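Local coordinates for L-threonine dehydrogenase (Flavobacterium frigidimaris, PDB 2YY7), which probably oxidises L-threonine at C3, using the NAD bound in its Rossmann-type domain, at residues Thr131-Ile136 with Ser239-Ala244. Sequence-based numbering, arbitrary orientation.
Sequences TPQYTI and SYNLAA
Gln133 and Asn241 carry this buried contact, where their CA atoms lie 5.6 Å apart and each side chain passes the other on its way to the opposite backbone, with the amide planes turned 48° from one another. The contact joins the loop between strand 112-118 and helix 142-161 to the short, weakly bonded strand 240-241, which pairs in parallel with strand 164-174 of the Rossmann-type sheet. The Ser239 side chain is about 9 Å from the bound NAD, so the join lies near the cofactor pocket.

Among the polar approaches, the Gln133 amide lies against the backbone of the strand. As modelled, Gln133 OE1 is 2.7 Å from Ser239 O and Gln133 NE2 2.8 Å from Asn241 N, so like atoms face like, and the amide is probably turned over; reversed, it may bond to both backbone groups. CG lies anti to the backbone N (chi1 166°), and a bend at chi2 swings the amide toward the strand. Asn241 reaches the other way: Asn241 ND2 lies 3.1 Å from Pro132 O and also donates to Asp284 O. Its OD1 accepts from Arg169 NH1, which also donates to Gln133 O and so ties both segments to strand 164-174.

Van der Waals contact is modest: Asn241 CG comes 3.9 Å from Gln133 CA. Replacing Gln133 with an alanine would probably open a gap beside the strand and leave Ser239 O and Asn241 N without the amide that lies against them.

With just 198 Å² buried, the chemistry suggests a polar join, in which Arg169 bonds both segments and the Gln133 amide may add two bonds once turned back.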
loop_
_atom_site.group_PDB
_atom_site.type_symbol
_atom_site.label_atom_id
_atom_site.label_comp_id
_atom_site.label_asym_id
_atom_site.label_seq_id
_atom_site.Cartn_x
_atom_site.Cartn_y
_atom_site.Cartn_z
ATOM N N THR A 131 12.118 -15.640 -3.006
ATOM C CA THR A 131 11.672 -14.406 -2.364
ATOM C C THR A 131 11.239 -14.673 -0.925
ATOM O O THR A 131 10.397 -15.540 -0.673
ATOM C CB THR A 131 10.487 -13.796 -3.124
ATOM O OG1 THR A 131 10.845 -13.635 -4.503
ATOM C CG2 THR A 131 10.119 -12.434 -2.535
ATOM N N PRO A 132 11.811 -13.929 0.036
ATOM C CA PRO A 132 11.497 -14.072 1.463
ATOM C C PRO A 132 10.091 -13.579 1.820
ATOM O O PRO A 132 9.483 -12.820 1.067
ATOM C CB PRO A 132 12.570 -13.218 2.147
ATOM C CG PRO A 132 13.682 -13.133 1.119
ATOM C CD PRO A 132 12.914 -12.972 -0.161
ATOM N N GLN A 133 9.592 -14.011 2.977
ATOM C CA GLN A 133 8.280 -13.597 3.464
ATOM C C GLN A 133 8.311 -12.088 3.723
ATOM O O GLN A 133 7.351 -11.373 3.431
ATOM C CB GLN A 133 7.942 -14.330 4.767
ATOM C CG GLN A 133 6.759 -13.729 5.536
ATOM C CD GLN A 133 5.422 -13.999 4.874
ATOM O OE1 GLN A 133 4.549 -13.130 4.838
ATOM N NE2 GLN A 133 5.244 -15.215 4.367
ATOM N N TYR A 134 9.419 -11.618 4.287
ATOM C CA TYR A 134 9.604 -10.199 4.578
ATOM C C TYR A 134 10.681 -9.695 3.623
ATOM O O TYR A 134 11.844 -10.087 3.727
ATOM C CB TYR A 134 10.056 -10.013 6.029
ATOM C CG TYR A 134 9.084 -10.570 7.048
ATOM C CD1 TYR A 134 7.928 -9.873 7.397
ATOM C CD2 TYR A 134 9.315 -11.805 7.654
ATOM C CE1 TYR A 134 7.026 -10.391 8.330
ATOM C CE2 TYR A 134 8.425 -12.332 8.580
ATOM C CZ TYR A 134 7.286 -11.624 8.916
ATOM O OH TYR A 134 6.412 -12.153 9.836
ATOM N N THR A 135 10.294 -8.827 2.696
ATOM C CA THR A 135 11.239 -8.311 1.712
ATOM C C THR A 135 10.751 -6.995 1.116
ATOM O O THR A 135 9.762 -6.425 1.570
ATOM C CB THR A 135 11.429 -9.348 0.570
ATOM O OG1 THR A 135 12.373 -8.856 -0.386
ATOM C CG2 THR A 135 10.100 -9.610 -0.138
ATOM N N ILE A 136 11.458 -6.515 0.100
ATOM C CA ILE A 136 11.096 -5.280 -0.582
ATOM C C ILE A 136 9.836 -5.533 -1.412
ATOM O O ILE A 136 9.728 -6.562 -2.075
ATOM C CB ILE A 136 12.241 -4.820 -1.515
ATOM C CG1 ILE A 136 13.461 -4.438 -0.674
ATOM C CG2 ILE A 136 11.785 -3.660 -2.383
ATOM C CD1 ILE A 136 14.711 -4.155 -1.490
ATOM N N SER A 239 -0.138 -11.511 5.021
ATOM C CA SER A 239 -0.412 -12.620 4.106
ATOM C C SER A 239 0.822 -13.514 4.027
ATOM O O SER A 239 1.956 -13.028 4.059
ATOM C CB SER A 239 -0.778 -12.115 2.709
ATOM O OG SER A 239 -1.274 -13.177 1.900
ATOM N N TYR A 240 0.590 -14.820 3.929
ATOM C CA TYR A 240 1.667 -15.803 3.859
ATOM C C TYR A 240 2.190 -16.059 2.457
ATOM O O TYR A 240 1.412 -16.170 1.506
ATOM C CB TYR A 240 1.186 -17.152 4.411
ATOM C CG TYR A 240 1.247 -17.306 5.910
ATOM C CD1 TYR A 240 2.406 -17.768 6.534
ATOM C CD2 TYR A 240 0.140 -17.017 6.703
ATOM C CE1 TYR A 240 2.459 -17.943 7.919
ATOM C CE2 TYR A 240 0.183 -17.187 8.087
ATOM C CZ TYR A 240 1.344 -17.652 8.683
ATOM O OH TYR A 240 1.384 -17.835 10.044
ATOM N N ASN A 241 3.510 -16.141 2.326
ATOM C CA ASN A 241 4.102 -16.490 1.045
ATOM C C ASN A 241 3.617 -17.937 0.896
ATOM O O ASN A 241 3.458 -18.641 1.895
ATOM C CB ASN A 241 5.634 -16.462 1.122
ATOM C CG ASN A 241 6.237 -15.185 0.545
ATOM O OD1 ASN A 241 5.524 -14.264 0.153
ATOM N ND2 ASN A 241 7.560 -15.133 0.495
ATOM N N LEU A 242 3.365 -18.373 -0.331
ATOM C CA LEU A 242 2.896 -19.733 -0.578
ATOM C C LEU A 242 3.529 -20.221 -1.877
ATOM O O LEU A 242 3.451 -19.548 -2.901
ATOM C CB LEU A 242 1.368 -19.754 -0.707
ATOM C CG LEU A 242 0.715 -21.139 -0.732
ATOM C CD1 LEU A 242 0.610 -21.676 0.691
ATOM C CD2 LEU A 242 -0.675 -21.049 -1.355
ATOM N N ALA A 243 4.153 -21.391 -1.845
ATOM C CA ALA A 243 4.807 -21.896 -3.043
ATOM C C ALA A 243 4.586 -23.374 -3.310
ATOM O O ALA A 243 4.214 -24.139 -2.418
ATOM C CB ALA A 243 6.300 -21.609 -2.965
ATOM N N ALA A 244 4.822 -23.755 -4.561
ATOM C CA ALA A 244 4.696 -25.134 -5.007
ATOM C C ALA A 244 5.674 -25.358 -6.160
ATOM O O ALA A 244 6.639 -26.106 -6.021
ATOM C CB ALA A 244 3.262 -25.423 -5.461
#